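Local coordinates for metallo-beta-lactamase (PDB 5AXR), which hydrolyses the amide bond of beta-lactam antibiotics, probably with a pair of zinc ions as its catalytic centre, at residues Ser73-Ala78 / Ser118-Ser123; Gly95-Asp100 / His150-Ile155. One frame throughout, in Å; residues are numbered along the deposited sequence.

Interaction 1 (Ser73-Ala78 / Ser118-Ser123). With ZN (zinc ion), chain C; ZN (zinc ion), chain B; COM (1-thioethanesulfonic acid), chain J.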
loop_
_atom_site.group_PDB
_atom_site.type_symbol
_atom_site.label_atom_id
_atom_site.label_comp_id
_atom_site.label_asym_id
_atom_site.label_seq_id
_atom_site.Cartn_x
_atom_site.Cartn_y
_atom_site.Cartn_z
ATOM N N SER A 73 -4.727 -5.989 4.721
ATOM C CA SER A 73 -4.870 -6.000 6.158
ATOM C C SER A 73 -3.916 -6.977 6.831
ATOM O O SER A 73 -4.359 -7.849 7.574
ATOM C CB SER A 73 -6.321 -6.371 6.509
ATOM O OG SER A 73 -6.716 -7.581 5.872
ATOM N N HIS A 74 -2.632 -6.903 6.505
ATOM C CA HIS A 74 -1.620 -7.569 7.308
ATOM C C HIS A 74 -1.001 -6.543 8.226
ATOM O O HIS A 74 -0.986 -5.353 7.902
ATOM C CB HIS A 74 -0.527 -8.190 6.440
ATOM C CG HIS A 74 -0.953 -9.432 5.739
ATOM N ND1 HIS A 74 -0.391 -9.835 4.553
ATOM C CD2 HIS A 74 -1.977 -10.280 5.975
ATOM C CE1 HIS A 74 -0.945 -10.969 4.171
ATOM N NE2 HIS A 74 -1.960 -11.220 4.975
ATOM N N GLU A 75 -0.394 -7.034 9.307
ATOM C CA GLU A 75 0.058 -6.189 10.417
ATOM C C GLU A 75 1.149 -5.227 10.014
ATOM O O GLU A 75 1.333 -4.187 10.648
ATOM C CB GLU A 75 0.608 -7.031 11.571
ATOM C CG GLU A 75 0.697 -6.230 12.874
ATOM C CD GLU A 75 2.034 -5.513 13.140
ATOM O OE1 GLU A 75 2.016 -4.455 13.827
ATOM O OE2 GLU A 75 3.107 -6.040 12.756
ATOM N N ASP A 76 1.975 -5.644 9.064
ATOM C CA ASP A 76 3.061 -4.799 8.642
ATOM C C ASP A 76 2.618 -3.568 7.833
ATOM O O ASP A 76 3.365 -2.597 7.772
ATOM C CB ASP A 76 4.163 -5.601 7.958
ATOM C CG ASP A 76 3.706 -6.296 6.703
ATOM O OD1 ASP A 76 2.548 -6.739 6.616
ATOM O OD2 ASP A 76 4.556 -6.439 5.822
ATOM N N HIS A 77 1.395 -3.578 7.291
ATOM C CA HIS A 77 0.863 -2.441 6.525
ATOM C C HIS A 77 -0.275 -1.734 7.245
ATOM O O HIS A 77 -0.492 -0.532 7.039
ATOM C CB HIS A 77 0.348 -2.872 5.148
ATOM C CG HIS A 77 1.331 -3.672 4.375
ATOM N ND1 HIS A 77 2.375 -3.096 3.685
ATOM C CD2 HIS A 77 1.536 -5.010 4.327
ATOM C CE1 HIS A 77 3.195 -4.044 3.260
ATOM N NE2 HIS A 77 2.673 -5.217 3.582
ATOM N N ALA A 78 -1.052 -2.517 7.989
ATOM C CA ALA A 78 -2.274 -2.064 8.608
ATOM C C ALA A 78 -2.134 -1.938 10.130
ATOM O O ALA A 78 -2.987 -1.340 10.779
ATOM C CB ALA A 78 -3.399 -3.029 8.277
ATOM N N SER A 118 0.888 -11.822 13.699
ATOM C CA SER A 118 0.021 -11.576 14.843
ATOM C C SER A 118 -1.159 -10.669 14.478
ATOM O O SER A 118 -1.160 -9.995 13.445
ATOM C CB SER A 118 0.810 -10.930 15.983
ATOM O OG SER A 118 0.797 -9.515 15.870
ATOM N N ASN A 119 -2.147 -10.637 15.364
ATOM C CA ASN A 119 -3.185 -9.620 15.332
ATOM C C ASN A 119 -2.625 -8.231 15.652
ATOM O O ASN A 119 -1.462 -8.081 16.045
ATOM C CB ASN A 119 -4.292 -9.980 16.326
ATOM C CG ASN A 119 -5.076 -11.207 15.901
ATOM O OD1 ASN A 119 -4.935 -11.696 14.776
ATOM N ND2 ASN A 119 -5.926 -11.702 16.791
ATOM N N PHE A 120 -3.475 -7.222 15.519
ATOM C CA PHE A 120 -3.069 -5.860 15.773
ATOM C C PHE A 120 -4.302 -5.047 16.192
ATOM O O PHE A 120 -5.413 -5.582 16.215
ATOM C CB PHE A 120 -2.402 -5.302 14.504
ATOM C CG PHE A 120 -3.257 -5.400 13.281
ATOM C CD1 PHE A 120 -4.202 -4.421 13.000
ATOM C CD2 PHE A 120 -3.125 -6.466 12.407
ATOM C CE1 PHE A 120 -4.995 -4.503 11.874
ATOM C CE2 PHE A 120 -3.918 -6.552 11.269
ATOM C CZ PHE A 120 -4.843 -5.565 10.993
ATOM N N PRO A 121 -4.112 -3.768 16.565
ATOM C CA PRO A 121 -5.255 -3.009 17.076
ATOM C C PRO A 121 -6.325 -2.774 16.019
ATOM O O PRO A 121 -6.011 -2.387 14.885
ATOM C CB PRO A 121 -4.634 -1.676 17.511
ATOM C CG PRO A 121 -3.193 -1.978 17.717
ATOM C CD PRO A 121 -2.858 -3.010 16.690
ATOM N N GLY A 122 -7.577 -3.011 16.395
ATOM C CA GLY A 122 -8.700 -2.719 15.535
ATOM C C GLY A 122 -8.891 -1.217 15.389
ATOM O O GLY A 122 -8.550 -0.439 16.275
ATOM N N SER A 123 -9.433 -0.809 14.255
ATOM C CA SER A 123 -9.574 0.599 13.936
ATOM C C SER A 123 -11.055 0.974 13.942
ATOM O O SER A 123 -11.905 0.189 13.517
ATOM C CB SER A 123 -8.936 0.897 12.570
ATOM O OG SER A 123 -9.079 2.267 12.224
HETATM ZN ZN ZN C . 3.931 -6.795 3.949
HETATM ZN ZN ZN B . 0.910 -8.897 3.281
HETATM C C1 COM J . 3.386 -9.680 5.014
HETATM C C2 COM J . 4.890 -9.613 5.318
HETATM S S1 COM J . 2.926 -8.834 3.474
HETATM S S2 COM J . 5.827 -10.596 4.339
HETATM O O1S COM J . 4.991 -11.967 4.012
HETATM O O2S COM J . 7.040 -10.913 5.024
HETATM O O3S COM J . 6.130 -9.911 3.100
HETATM O O HOH W 1 -1.385 -9.609 10.214
HETATM O O HOH W 2 -4.730 -0.758 12.926
#
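The ring of Phe-120 is set against the single turn of helix 75-78 and the residues leading into it. Over one face, offset toward the rim, lies the backbone carbon of Ala-78, while the carbonyl oxygen of Ser-73 sits near the ring plane at the edge, 3.9 Å from CE2. The backbone of His-74 and Glu-75 meets the ring obliquely, and Ala-78 CB reaches CZ at 4.0 Å. Phe-120 is placed there by a chi1 of 55°, which holds CG between its own backbone N and carbonyl carbon. Alongside, the Glu-75 side chain slides past Phe-120 in the opposite direction, bringing CG to 3.6 Å from Phe-120 CB. The aliphatic part of the glutamate does the touching; its carboxylate turns to the backbone N of Glu-45.

The HxHxDH motif of the metallo-beta-lactamase superfamily, here His-72 to His-77, runs into this helix, and Phe-120 packs on the side away from the zinc ions. On the metal side, His-74 ND1 binds one zinc, whereas Asp-76 OD2 and His-77 NE2 bind the other, and the sulfur S1 of 1-thioethanesulfonic acid, probably as a thiolate, bridges both ions. S1 lies at the edge of both histidine rings, near their planes. His-74 NE2 is hydrogen-bonded to Asp-111, which together with the zinc at ND1 should fix the rotation of the ring. No direct hydrogen bond joins the segments; water does so instead. One water accepts from Glu-75 N at 2.9 Å and donates to Ser-118 O at 3.3 Å, and another lies between Ala-78 O and Pro-121 O.

Interaction 2 (Gly95-Asp100 / His150-Ile155). With NA (sodium ion), chain E; ZN (zinc ion), chain B.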
loop_
_atom_site.group_PDB
_atom_site.type_symbol
_atom_site.label_atom_id
_atom_site.label_comp_id
_atom_site.label_asym_id
_atom_site.label_seq_id
_atom_site.Cartn_x
_atom_site.Cartn_y
_atom_site.Cartn_z
ATOM N N GLY A 95 -10.862 -2.691 0.789
ATOM C CA GLY A 95 -11.627 -3.673 0.049
ATOM C C GLY A 95 -12.576 -4.416 0.981
ATOM O O GLY A 95 -12.241 -4.672 2.160
ATOM N N ALA A 96 -13.772 -4.704 0.466
ATOM C CA ALA A 96 -14.887 -5.235 1.277
ATOM C C ALA A 96 -14.426 -6.348 2.183
ATOM O O ALA A 96 -14.652 -6.313 3.395
ATOM C CB ALA A 96 -15.995 -5.736 0.373
ATOM N N ALA A 97 -13.632 -7.242 1.608
ATOM C CA ALA A 97 -13.212 -8.459 2.286
ATOM C C ALA A 97 -12.141 -8.251 3.356
ATOM O O ALA A 97 -11.899 -9.145 4.168
ATOM C CB ALA A 97 -12.736 -9.473 1.265
ATOM N N ASN A 98 -11.535 -7.071 3.426
ATOM C CA ASN A 98 -10.588 -6.828 4.509
ATOM C C ASN A 98 -11.175 -5.924 5.587
ATOM O O ASN A 98 -10.532 -5.711 6.613
ATOM C CB ASN A 98 -9.285 -6.241 3.966
ATOM C CG ASN A 98 -8.490 -7.238 3.114
ATOM O OD1 ASN A 98 -8.884 -8.398 2.900
ATOM N ND2 ASN A 98 -7.347 -6.791 2.647
ATOM N N VAL A 99 -12.393 -5.421 5.367
ATOM C CA VAL A 99 -12.993 -4.441 6.275
ATOM C C VAL A 99 -13.035 -4.953 7.722
ATOM O O VAL A 99 -12.578 -4.272 8.651
ATOM C CB VAL A 99 -14.401 -4.018 5.836
ATOM C CG1 VAL A 99 -15.105 -3.287 6.963
ATOM C CG2 VAL A 99 -14.330 -3.105 4.624
ATOM N N ASP A 100 -13.447 -6.202 7.899
ATOM C CA ASP A 100 -13.626 -6.737 9.253
ATOM C C ASP A 100 -12.302 -6.937 9.965
ATOM O O ASP A 100 -12.178 -6.640 11.153
ATOM C CB ASP A 100 -14.443 -8.033 9.236
ATOM C CG ASP A 100 -15.932 -7.768 9.113
ATOM O OD1 ASP A 100 -16.456 -6.869 9.827
ATOM O OD2 ASP A 100 -16.569 -8.421 8.263
ATOM N N HIS A 150 -3.171 -12.056 -2.445
ATOM C CA HIS A 150 -2.228 -12.031 -1.337
ATOM C C HIS A 150 -3.044 -11.907 -0.052
ATOM O O HIS A 150 -2.677 -12.471 0.969
ATOM C CB HIS A 150 -1.240 -10.871 -1.504
ATOM C CG HIS A 150 -0.342 -10.645 -0.328
ATOM N ND1 HIS A 150 0.929 -11.174 -0.251
ATOM C CD2 HIS A 150 -0.479 -9.839 0.755
ATOM C CE1 HIS A 150 1.524 -10.728 0.843
ATOM N NE2 HIS A 150 0.681 -9.941 1.482
ATOM N N THR A 151 -4.139 -11.162 -0.140
ATOM C CA THR A 151 -5.311 -11.263 0.735
ATOM C C THR A 151 -6.506 -11.126 -0.188
ATOM O O THR A 151 -6.359 -10.679 -1.330
ATOM C CB THR A 151 -5.433 -10.096 1.763
ATOM O OG1 THR A 151 -5.675 -8.854 1.076
ATOM C CG2 THR A 151 -4.204 -9.948 2.594
ATOM N N GLU A 152 -7.699 -11.368 0.348
ATOM C CA GLU A 152 -8.900 -11.382 -0.450
ATOM C C GLU A 152 -9.381 -9.959 -0.772
ATOM O O GLU A 152 -9.978 -9.715 -1.822
ATOM C CB GLU A 152 -9.990 -12.159 0.301
ATOM C CG GLU A 152 -11.180 -12.547 -0.557
ATOM C CD GLU A 152 -12.335 -13.151 0.251
ATOM O OE1 GLU A 152 -12.121 -13.627 1.390
ATOM O OE2 GLU A 152 -13.477 -13.111 -0.250
ATOM N N GLY A 153 -9.148 -9.016 0.134
ATOM C CA GLY A 153 -9.623 -7.655 -0.060
ATOM C C GLY A 153 -8.553 -6.640 -0.483
ATOM O O GLY A 153 -8.760 -5.427 -0.338
ATOM N N GLY A 154 -7.421 -7.125 -0.993
ATOM C CA GLY A 154 -6.340 -6.253 -1.499
ATOM C C GLY A 154 -6.822 -5.200 -2.494
ATOM O O GLY A 154 -7.582 -5.515 -3.408
ATOM N N ILE A 155 -6.385 -3.947 -2.308
ATOM C CA ILE A 155 -6.690 -2.845 -3.252
ATOM C C ILE A 155 -5.394 -2.151 -3.645
ATOM O O ILE A 155 -4.567 -1.867 -2.801
ATOM C CB ILE A 155 -7.668 -1.799 -2.650
ATOM C CG1 ILE A 155 -9.043 -2.418 -2.354
ATOM C CG2 ILE A 155 -7.800 -0.567 -3.551
ATOM C CD1 ILE A 155 -9.875 -2.721 -3.590
HETATM NA NA NA E . -7.847 -2.982 1.002
HETATM ZN ZN ZN B . 0.910 -8.897 3.281
HETATM O O HOH W 3 -7.208 -3.844 3.487
#
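Thr-151 to Gly-153, in the turn just after the zinc ligand His-150 and leading into strand 155-163, pack against the turn between strand 91-95 and helix 99-104. The backbones come closest where Ala-97 faces Gly-153, and one amide side chain, that of Asn-98, takes part in both direct hydrogen bonds of the contact. Its ND2 donates to Thr-151 OG1 at 3.1 Å in a nearly straight bond, 172° at the hydrogen, with the hydroxyl oxygen almost in the amide plane. The two side chains cross at about a right angle. Its OD1 accepts from Gly-153 N at 2.8 Å, but the angle of 127° makes this bond weak. Asn-98 reaches across because CG stands anti to its carbonyl carbon (chi1 -68°). ND2 also donates to a water that coordinates the sodium ion.

Glycines let the two segments come close: Gly-95 CA approaches Gly-153 O at 3.4 Å in a CA-H...O contact. The same carbonyl oxygen binds the sodium at 2.9 Å, and the backbone oxygens of Ser-70 and Thr-71, just before the zinc-binding motif, complete the protein's share of that site. Beside it, Ile-155 CG1 lies 3.6 Å from Gly-95 N. At the outer end, the methyl of Ala-97 rests along the extended Glu-152 side chain, with CB 3.8 Å from CD.

Two residues before Glu-152, His-150 NE2 binds the zinc it shares with His-72 and His-74, while its ND1 donates to Thr-177 O. The amide of Asn-98 thus uses its oxygen and nitrogen on two partners in one short turn, and these bonds would tend to hold the turn after His-150 against the 95-98 turn, with the sodium bridging Gly-153 O to Ser-70 O and Thr-71 O.

Following the chain from the N terminus, residues 73-78 come first, just after strand 65-69, and residues 95-100 follow at the end of strand 91-95. Interaction 1 then closes its loop when residues 118-123 return to helix 75-78. Interaction 2 closes later, when residues 150-155 meet residues 95-100. Their segments alternate along the chain, so the loops cross instead of nesting. Interaction 1 joins the loop and helix after strand 65-69 to the loop before strand 126-129, whereas interaction 2 joins the turn after strand 91-95 of the seven-stranded sheet to the turn before strand 155-163 of the five-stranded sheet. They meet at one zinc, bound by both His-74 and His-150, and in packing of Ser-73 against Asn-98.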